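Local atomic coordinates of folylpolyglutamate synthase (FolC) (PDB entry 6K8C), a protein that probably adds glutamate to dihydropteroate and, in successive ATP-dependent steps, to reduced folates, giving dihydrofolate and folylpolyglutamates. Residues A[334-339]-A[348-353]; A[193-198]-A[244-249]; A[280-285]-A[383-388]. One frame throughout, in Å; residues are numbered along the deposited sequence.

Interaction 1: A[334-339]-A[348-353]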
loop_
_atom_site.group_PDB
_atom_site.type_symbol
_atom_site.label_atom_id
_atom_site.label_comp_id
_atom_site.label_asym_id
_atom_site.label_seq_id
_atom_site.Cartn_x
_atom_site.Cartn_y
_atom_site.Cartn_z
ATOM N N VAL A 334 -15.581 21.220 -6.049
ATOM C CA VAL A 334 -15.303 19.797 -6.203
ATOM C C VAL A 334 -15.634 19.394 -7.630
ATOM O O VAL A 334 -16.752 19.627 -8.104
ATOM C CB VAL A 334 -16.101 18.944 -5.204
ATOM C CG1 VAL A 334 -15.779 17.463 -5.398
ATOM C CG2 VAL A 334 -15.812 19.380 -3.765
ATOM N N LEU A 335 -14.669 18.789 -8.315
ATOM C CA LEU A 335 -14.905 18.179 -9.617
ATOM C C LEU A 335 -14.953 16.670 -9.419
ATOM O O LEU A 335 -13.941 16.051 -9.072
ATOM C CB LEU A 335 -13.824 18.579 -10.618
ATOM C CG LEU A 335 -13.730 20.078 -10.926
ATOM C CD1 LEU A 335 -12.599 20.362 -11.909
ATOM C CD2 LEU A 335 -15.056 20.617 -11.451
ATOM N N ILE A 336 -16.131 16.081 -9.613
ATOM C CA ILE A 336 -16.280 14.643 -9.429
ATOM C C ILE A 336 -15.637 13.914 -10.599
ATOM O O ILE A 336 -15.953 14.182 -11.766
ATOM C CB ILE A 336 -17.762 14.266 -9.288
ATOM C CG1 ILE A 336 -18.415 15.079 -8.165
ATOM C CG2 ILE A 336 -17.907 12.770 -9.041
ATOM C CD1 ILE A 336 -19.925 15.078 -8.206
ATOM N N LEU A 337 -14.728 12.985 -10.293
ATOM C CA LEU A 337 -14.089 12.147 -11.309
ATOM C C LEU A 337 -14.975 10.932 -11.543
ATOM O O LEU A 337 -14.906 9.933 -10.823
ATOM C CB LEU A 337 -12.681 11.743 -10.886
ATOM C CG LEU A 337 -11.820 11.116 -11.987
ATOM C CD1 LEU A 337 -11.597 12.095 -13.110
ATOM C CD2 LEU A 337 -10.488 10.626 -11.437
ATOM N N GLU A 338 -15.818 11.027 -12.570
ATOM C CA GLU A 338 -16.742 9.958 -12.931
ATOM C C GLU A 338 -16.025 8.619 -13.023
ATOM O O GLU A 338 -15.052 8.473 -13.771
ATOM C CB GLU A 338 -17.406 10.291 -14.267
ATOM C CG GLU A 338 -18.721 9.574 -14.514
ATOM C CD GLU A 338 -19.755 10.492 -15.125
ATOM O OE1 GLU A 338 -19.477 11.044 -16.210
ATOM O OE2 GLU A 338 -20.840 10.659 -14.530
ATOM N N LEU A 339 -16.492 7.651 -12.235
ATOM C CA LEU A 339 -15.993 6.285 -12.266
ATOM C C LEU A 339 -17.182 5.341 -12.225
ATOM O O LEU A 339 -18.103 5.532 -11.426
ATOM C CB LEU A 339 -15.053 5.987 -11.090
ATOM C CG LEU A 339 -13.644 6.575 -11.148
ATOM C CD1 LEU A 339 -13.055 6.645 -9.751
ATOM C CD2 LEU A 339 -12.756 5.766 -12.071
ATOM N N GLU A 348 -25.479 10.374 -7.487
ATOM C CA GLU A 348 -26.466 11.271 -6.890
ATOM C C GLU A 348 -26.335 11.327 -5.374
ATOM O O GLU A 348 -26.632 12.363 -4.766
ATOM C CB GLU A 348 -27.878 10.845 -7.290
ATOM C CG GLU A 348 -28.194 11.081 -8.759
ATOM C CD GLU A 348 -28.109 12.546 -9.142
ATOM O OE1 GLU A 348 -28.673 13.384 -8.406
ATOM O OE2 GLU A 348 -27.476 12.857 -10.176
ATOM N N LYS A 349 -25.899 10.233 -4.744
ATOM C CA LYS A 349 -25.641 10.264 -3.309
ATOM C C LYS A 349 -24.492 11.212 -2.986
ATOM O O LYS A 349 -24.575 12.016 -2.050
ATOM C CB LYS A 349 -25.344 8.853 -2.800
ATOM C CG LYS A 349 -25.055 8.773 -1.313
ATOM C CD LYS A 349 -24.677 7.361 -0.897
ATOM C CE LYS A 349 -24.091 7.336 0.506
ATOM N NZ LYS A 349 -24.415 6.072 1.224
ATOM N N LEU A 350 -23.407 11.133 -3.762
ATOM C CA LEU A 350 -22.281 12.041 -3.568
ATOM C C LEU A 350 -22.704 13.491 -3.771
ATOM O O LEU A 350 -22.292 14.379 -3.013
ATOM C CB LEU A 350 -21.145 11.675 -4.525
ATOM C CG LEU A 350 -19.905 12.568 -4.494
ATOM C CD1 LEU A 350 -19.364 12.691 -3.072
ATOM C CD2 LEU A 350 -18.835 12.037 -5.442
ATOM N N LYS A 351 -23.532 13.749 -4.787
ATOM C CA LYS A 351 -24.029 15.103 -5.010
ATOM C C LYS A 351 -24.804 15.618 -3.804
ATOM O O LYS A 351 -24.756 16.817 -3.502
ATOM C CB LYS A 351 -24.912 15.147 -6.256
ATOM C CG LYS A 351 -24.158 15.195 -7.580
ATOM C CD LYS A 351 -25.133 15.365 -8.743
ATOM C CE LYS A 351 -24.411 15.600 -10.064
ATOM N NZ LYS A 351 -25.346 15.568 -11.227
ATOM N N GLY A 352 -25.522 14.734 -3.109
ATOM C CA GLY A 352 -26.282 15.163 -1.947
ATOM C C GLY A 352 -25.404 15.497 -0.759
ATOM O O GLY A 352 -25.728 16.399 0.021
ATOM N N ILE A 353 -24.293 14.775 -0.599
ATOM C CA ILE A 353 -23.341 15.108 0.456
ATOM C C ILE A 353 -22.731 16.476 0.197
ATOM O O ILE A 353 -22.622 17.311 1.105
ATOM C CB ILE A 353 -22.262 14.016 0.560
ATOM C CG1 ILE A 353 -22.889 12.695 1.009
ATOM C CG2 ILE A 353 -21.144 14.449 1.508
ATOM C CD1 ILE A 353 -21.990 11.494 0.822
#

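Interaction 2: A[193-198]-A[244-249]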
loop_
_atom_site.group_PDB
_atom_site.type_symbol
_atom_site.label_atom_id
_atom_site.label_comp_id
_atom_site.label_asym_id
_atom_site.label_seq_id
_atom_site.Cartn_x
_atom_site.Cartn_y
_atom_site.Cartn_z
ATOM N N ILE A 193 3.369 -9.809 14.821
ATOM C CA ILE A 193 3.117 -8.540 15.487
ATOM C C ILE A 193 1.742 -8.066 15.055
ATOM O O ILE A 193 1.390 -8.170 13.876
ATOM C CB ILE A 193 4.205 -7.515 15.120
ATOM C CG1 ILE A 193 5.533 -7.934 15.747
ATOM C CG2 ILE A 193 3.818 -6.104 15.570
ATOM C CD1 ILE A 193 6.642 -7.912 14.783
ATOM N N ILE A 194 0.946 -7.565 15.996
ATOM C CA ILE A 194 -0.388 -7.084 15.658
ATOM C C ILE A 194 -0.531 -5.645 16.139
ATOM O O ILE A 194 -0.331 -5.355 17.325
ATOM C CB ILE A 194 -1.502 -7.992 16.224
ATOM C CG1 ILE A 194 -2.871 -7.537 15.720
ATOM C CG2 ILE A 194 -1.474 -8.089 17.737
ATOM C CD1 ILE A 194 -3.864 -8.679 15.555
ATOM N N ALA A 195 -0.849 -4.742 15.205
ATOM C CA ALA A 195 -1.171 -3.359 15.528
ATOM C C ALA A 195 -2.470 -3.299 16.331
ATOM O O ALA A 195 -3.232 -4.271 16.357
ATOM C CB ALA A 195 -1.304 -2.545 14.236
ATOM N N PRO A 196 -2.747 -2.175 17.000
ATOM C CA PRO A 196 -4.023 -2.048 17.723
ATOM C C PRO A 196 -5.206 -2.280 16.792
ATOM O O PRO A 196 -5.262 -1.744 15.682
ATOM C CB PRO A 196 -3.987 -0.612 18.263
ATOM C CG PRO A 196 -2.530 -0.303 18.383
ATOM C CD PRO A 196 -1.883 -0.997 17.212
ATOM N N GLN A 197 -6.139 -3.116 17.243
ATOM C CA GLN A 197 -7.260 -3.581 16.436
ATOM C C GLN A 197 -8.568 -3.301 17.161
ATOM O O GLN A 197 -8.593 -2.928 18.335
ATOM C CB GLN A 197 -7.171 -5.089 16.151
ATOM C CG GLN A 197 -5.847 -5.569 15.587
ATOM C CD GLN A 197 -5.719 -5.285 14.111
ATOM O OE1 GLN A 197 -6.718 -5.123 13.417
ATOM N NE2 GLN A 197 -4.484 -5.214 13.623
ATOM N N GLN A 198 -9.670 -3.520 16.448
ATOM C CA GLN A 198 -10.967 -3.581 17.099
ATOM C C GLN A 198 -11.057 -4.838 17.962
ATOM O O GLN A 198 -10.351 -5.827 17.741
ATOM C CB GLN A 198 -12.087 -3.557 16.061
ATOM C CG GLN A 198 -12.240 -2.219 15.365
ATOM C CD GLN A 198 -13.300 -2.246 14.285
ATOM O OE1 GLN A 198 -14.467 -2.526 14.556
ATOM N NE2 GLN A 198 -12.899 -1.959 13.051
ATOM N N LEU A 244 4.466 3.686 12.350
ATOM C CA LEU A 244 5.895 3.617 12.632
ATOM C C LEU A 244 6.173 2.839 13.913
ATOM O O LEU A 244 7.176 2.119 13.996
ATOM C CB LEU A 244 6.495 5.024 12.715
ATOM C CG LEU A 244 7.996 5.125 13.041
ATOM C CD1 LEU A 244 8.898 4.375 12.027
ATOM C CD2 LEU A 244 8.422 6.582 13.143
ATOM N N GLU A 245 5.314 2.984 14.933
ATOM C CA GLU A 245 5.501 2.200 16.154
ATOM C C GLU A 245 5.445 0.709 15.858
ATOM O O GLU A 245 6.236 -0.071 16.403
ATOM C CB GLU A 245 4.446 2.564 17.203
ATOM C CG GLU A 245 4.664 3.897 17.888
ATOM C CD GLU A 245 5.840 3.892 18.854
ATOM O OE1 GLU A 245 6.397 2.808 19.139
ATOM O OE2 GLU A 245 6.197 4.983 19.342
ATOM N N VAL A 246 4.514 0.295 14.999
ATOM C CA VAL A 246 4.416 -1.116 14.634
ATOM C C VAL A 246 5.647 -1.557 13.851
ATOM O O VAL A 246 6.221 -2.621 14.116
ATOM C CB VAL A 246 3.117 -1.368 13.851
ATOM C CG1 VAL A 246 3.094 -2.793 13.316
ATOM C CG2 VAL A 246 1.898 -1.086 14.740
ATOM N N ALA A 247 6.087 -0.744 12.890
ATOM C CA ALA A 247 7.291 -1.082 12.139
ATOM C C ALA A 247 8.506 -1.163 13.053
ATOM O O ALA A 247 9.387 -2.006 12.850
ATOM C CB ALA A 247 7.530 -0.061 11.027
ATOM N N LEU A 248 8.578 -0.286 14.056
ATOM C CA LEU A 248 9.693 -0.337 14.997
ATOM C C LEU A 248 9.666 -1.626 15.808
ATOM O O LEU A 248 10.715 -2.241 16.042
ATOM C CB LEU A 248 9.656 0.885 15.919
ATOM C CG LEU A 248 10.896 1.164 16.771
ATOM C CD1 LEU A 248 12.117 1.388 15.896
ATOM C CD2 LEU A 248 10.647 2.370 17.671
ATOM N N LYS A 249 8.479 -2.051 16.246
ATOM C CA LYS A 249 8.369 -3.316 16.970
ATOM C C LYS A 249 8.784 -4.491 16.092
ATOM O O LYS A 249 9.435 -5.431 16.565
ATOM C CB LYS A 249 6.942 -3.509 17.479
ATOM C CG LYS A 249 6.790 -4.673 18.448
ATOM C CD LYS A 249 7.679 -4.464 19.665
ATOM C CE LYS A 249 6.995 -4.910 20.939
ATOM N NZ LYS A 249 7.765 -4.486 22.140
#

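Interaction 3: A[280-285]-A[383-388]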
loop_
_atom_site.group_PDB
_atom_site.type_symbol
_atom_site.label_atom_id
_atom_site.label_comp_id
_atom_site.label_asym_id
_atom_site.label_seq_id
_atom_site.Cartn_x
_atom_site.Cartn_y
_atom_site.Cartn_z
ATOM N N PRO A 280 3.357 21.645 -10.788
ATOM C CA PRO A 280 3.226 22.811 -9.900
ATOM C C PRO A 280 1.808 23.045 -9.395
ATOM O O PRO A 280 1.639 23.625 -8.314
ATOM C CB PRO A 280 3.707 23.976 -10.771
ATOM C CG PRO A 280 4.656 23.355 -11.723
ATOM C CD PRO A 280 4.148 21.968 -11.994
ATOM N N ASN A 281 0.786 22.607 -10.132
ATOM C CA ASN A 281 -0.599 22.898 -9.775
ATOM C C ASN A 281 -1.437 21.649 -9.523
ATOM O O ASN A 281 -2.666 21.757 -9.436
ATOM C CB ASN A 281 -1.261 23.751 -10.865
ATOM C CG ASN A 281 -1.509 22.977 -12.147
ATOM O OD1 ASN A 281 -0.787 22.033 -12.461
ATOM N ND2 ASN A 281 -2.534 23.375 -12.897
ATOM N N ILE A 282 -0.829 20.469 -9.403
ATOM C CA ILE A 282 -1.586 19.244 -9.157
ATOM C C ILE A 282 -0.933 18.483 -8.007
ATOM O O ILE A 282 0.210 18.022 -8.125
ATOM C CB ILE A 282 -1.695 18.360 -10.405
ATOM C CG1 ILE A 282 -2.415 19.105 -11.530
ATOM C CG2 ILE A 282 -2.466 17.083 -10.087
ATOM C CD1 ILE A 282 -2.366 18.370 -12.851
ATOM N N LEU A 283 -1.656 18.361 -6.898
ATOM C CA LEU A 283 -1.295 17.500 -5.785
ATOM C C LEU A 283 -2.129 16.226 -5.877
ATOM O O LEU A 283 -3.333 16.284 -6.145
ATOM C CB LEU A 283 -1.541 18.230 -4.457
ATOM C CG LEU A 283 -1.182 17.582 -3.118
ATOM C CD1 LEU A 283 0.330 17.432 -2.964
ATOM C CD2 LEU A 283 -1.756 18.421 -1.988
ATOM N N ILE A 284 -1.486 15.074 -5.673
ATOM C CA ILE A 284 -2.127 13.774 -5.845
ATOM C C ILE A 284 -1.949 12.955 -4.572
ATOM O O ILE A 284 -0.855 12.914 -3.998
ATOM C CB ILE A 284 -1.548 13.011 -7.057
ATOM C CG1 ILE A 284 -1.990 13.666 -8.364
ATOM C CG2 ILE A 284 -1.990 11.556 -7.036
ATOM C CD1 ILE A 284 -1.822 12.770 -9.581
ATOM N N ASP A 285 -3.019 12.289 -4.141
ATOM C CA ASP A 285 -2.946 11.439 -2.960
ATOM C C ASP A 285 -3.973 10.326 -3.083
ATOM O O ASP A 285 -5.143 10.585 -3.378
ATOM C CB ASP A 285 -3.174 12.247 -1.678
ATOM C CG ASP A 285 -2.830 11.458 -0.430
ATOM O OD1 ASP A 285 -3.633 10.580 -0.048
ATOM O OD2 ASP A 285 -1.757 11.709 0.156
ATOM N N ASN A 383 -5.063 6.958 -10.320
ATOM C CA ASN A 383 -4.574 6.325 -11.542
ATOM C C ASN A 383 -5.457 6.673 -12.737
ATOM O O ASN A 383 -4.952 6.879 -13.847
ATOM C CB ASN A 383 -4.487 4.811 -11.353
ATOM C CG ASN A 383 -4.153 4.085 -12.639
ATOM O OD1 ASN A 383 -5.039 3.578 -13.325
ATOM N ND2 ASN A 383 -2.869 4.044 -12.981
ATOM N N ALA A 384 -6.774 6.761 -12.525
ATOM C CA ALA A 384 -7.672 7.138 -13.614
ATOM C C ALA A 384 -7.484 8.597 -14.007
ATOM O O ALA A 384 -7.556 8.938 -15.195
ATOM C CB ALA A 384 -9.125 6.866 -13.222
ATOM N N PHE A 385 -7.250 9.478 -13.031
ATOM C CA PHE A 385 -6.899 10.854 -13.367
ATOM C C PHE A 385 -5.616 10.903 -14.182
ATOM O O PHE A 385 -5.514 11.647 -15.163
ATOM C CB PHE A 385 -6.723 11.702 -12.107
ATOM C CG PHE A 385 -6.111 13.042 -12.388
ATOM C CD1 PHE A 385 -6.896 14.089 -12.836
ATOM C CD2 PHE A 385 -4.744 13.244 -12.256
ATOM C CE1 PHE A 385 -6.341 15.322 -13.117
ATOM C CE2 PHE A 385 -4.184 14.472 -12.539
ATOM C CZ PHE A 385 -4.980 15.513 -12.969
ATOM N N TYR A 386 -4.607 10.141 -13.756
ATOM C CA TYR A 386 -3.297 10.210 -14.394
ATOM C C TYR A 386 -3.370 9.797 -15.858
ATOM O O TYR A 386 -2.667 10.361 -16.705
ATOM C CB TYR A 386 -2.306 9.326 -13.640
ATOM C CG TYR A 386 -0.919 9.341 -14.232
ATOM C CD1 TYR A 386 -0.195 10.524 -14.317
ATOM C CD2 TYR A 386 -0.332 8.175 -14.703
ATOM C CE1 TYR A 386 1.077 10.544 -14.854
ATOM C CE2 TYR A 386 0.942 8.186 -15.245
ATOM C CZ TYR A 386 1.641 9.373 -15.319
ATOM O OH TYR A 386 2.909 9.394 -15.858
ATOM N N LYS A 387 -4.211 8.813 -16.174
ATOM C CA LYS A 387 -4.352 8.378 -17.561
ATOM C C LYS A 387 -4.988 9.469 -18.413
ATOM O O LYS A 387 -4.511 9.766 -19.515
ATOM C CB LYS A 387 -5.170 7.090 -17.625
ATOM C CG LYS A 387 -4.352 5.831 -17.374
ATOM C CD LYS A 387 -5.061 4.899 -16.406
ATOM C CE LYS A 387 -4.958 3.450 -16.846
ATOM N NZ LYS A 387 -6.128 2.649 -16.385
ATOM N N ARG A 388 -6.061 10.087 -17.913
ATOM C CA ARG A 388 -6.699 11.176 -18.644
ATOM C C ARG A 388 -5.772 12.379 -18.751
ATOM O O ARG A 388 -5.736 13.055 -19.787
ATOM C CB ARG A 388 -8.013 11.559 -17.963
ATOM C CG ARG A 388 -8.993 10.395 -17.844
ATOM C CD ARG A 388 -10.303 10.793 -17.174
ATOM N NE ARG A 388 -10.856 12.033 -17.708
ATOM C CZ ARG A 388 -11.990 12.585 -17.287
ATOM N NH1 ARG A 388 -12.422 13.717 -17.829
ATOM N NH2 ARG A 388 -12.696 12.001 -16.327
#

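Interaction 1: A[334-339]-A[348-353]
I336, the last residue of strand 331-336, meets L350 and K351 of helix 347-357 through its side chain alone. From CB the isoleucine forks. I336 CG2 lies anti to the backbone N (chi1 -54°, measured to CG1), and this places the methyl 3.8 Å from L350 CD2. The other branch passes the same leucine methyl, with I336 CG1 4.1 Å from L350 CD2. Its terminal CD1 runs on to the next helical residue, where I336 CD1 lies 4.3 Å from CG of K351. One leucine methyl therefore faces both branches of the isoleucine, while the lysine adds only its aliphatic stem.

The isoleucine and leucine meet end-on through their methyls. The leucine CG is anti to the backbone N (chi1 177°), which carries the branched end away from the helix and onto the strand. The amino group of K351 is directed at E348 one turn back along the helix, in a long salt bridge with 3.6 Å between K351 NZ and E348 OE2.

Strand 331-336, helix 347-357 and strand 361-363 form a beta-alpha-beta unit of the Mur ligase-type glutamate ligase domain, and this contact joins its first strand to its helix. L347 and L354 of the same helix also touch I336. The seam is purely apolar and rests on methyl packing and burial, the lysine charge being directed to E348.

Interaction 2: A[193-198]-A[244-249]
A195 and V246 mark the closest backbone approach, their CA atoms 6.1 Å apart, where strand 191-194 gives way to an extended loop that passes helix 241-254. The helix packs on the sheet of the P-loop-type Mur ligase middle domain. The backbones are farther apart at the other end, where the CA atoms of I193 and K249 are separated by 7.6 Å. The small A195 side chain is consistent with the closer approach.

V246 is the central side chain on the helix, and its two methyls serve different partners. CG2, beside the backbone N, meets the alanine, with V246 CG2 3.6 Å from A195 CB and 3.9 Å from A195 CA. V246 CG1, anti to the backbone N (chi1 173°), lies 4.1 Å from I193 CG2, and here the two side chains lie alongside each other, running opposite ways. T61 of helix 58-70 also touches V246.

I193 covers the next turn of the helix as well. K249 starts toward the strand, but its amino end leads away, leaving its first methylenes to pack: K249 CG lies 4.4 Å from I193 CG2. I217 of the adjoining strand 215-218 touches both I193 and K249. The other isoleucine branch finishes against the helix backbone, with the I193 CD1 methyl 4.1 Å from the carbonyl O of K249.

Interaction 3: A[280-285]-A[383-388]
F385 of helix 379-390 packs its ring against I282 and I284, alternate residues on one face of strand 282-285. Two residues earlier, N383 points away from the strand, and its OD1 accepts a weak hydrogen bond from K387 NZ, one turn further along the helix.

At F385 the side chain points toward the strand. CG lies anti to the backbone N (chi1 169°), which sends the ring out from the helix to the two isoleucines. I282 meets its far end: the I282 CD1 methyl sits at the ring edge, in the ring plane, 3.9 Å from F385 CZ. The second branch of the same isoleucine also takes part, with I282 CG2 4.0 Å from F385 CE2. I284 reaches atoms nearer the root of the ring, I284 CD1 lying 4.0 Å from F385 CD2 in an oblique approach. The CD2, CE2 and CZ side of the phenyl group is thus spanned by three methyls.

Y386 comes next and turns to another surface, stacking edge-to-face with F85, while R388 directs NH1 to weak hydrogen bonds with the backbone O atoms of F364 and E365.

The contact lays the C-terminal helix on the sheet of the Mur ligase-type glutamate ligase domain, where F385 also touches V375 of strand 373-376, the parallel neighbour of 282-285. A382 and Y389 of the same helix touch I284 and I282, respectively, whereas L283, between the isoleucines in sequence, points to the other face of the strand and touches helix 290-303.

In the fold
Interaction 2 comes first along the chain and belongs to the eight-stranded sheet of the P-loop-type Mur ligase middle domain. Interaction 1 lies between the two segments of interaction 3 in sequence, and both reach the six-stranded sheet of the glutamate ligase domain. Their centres are about 17 Å apart, and they touch: L337 packs against F385 and R388, and L339 against A384. Interaction 2 stands apart, its centre about 35 Å from that of interaction 1 and about 31 Å from that of interaction 3. All three seat a helix on a sheet, two in one domain and one in the other, consistent with the two-domain build of folylpolyglutamate synthetases, whose domains are related to the central and C-terminal domains of Mur ligases.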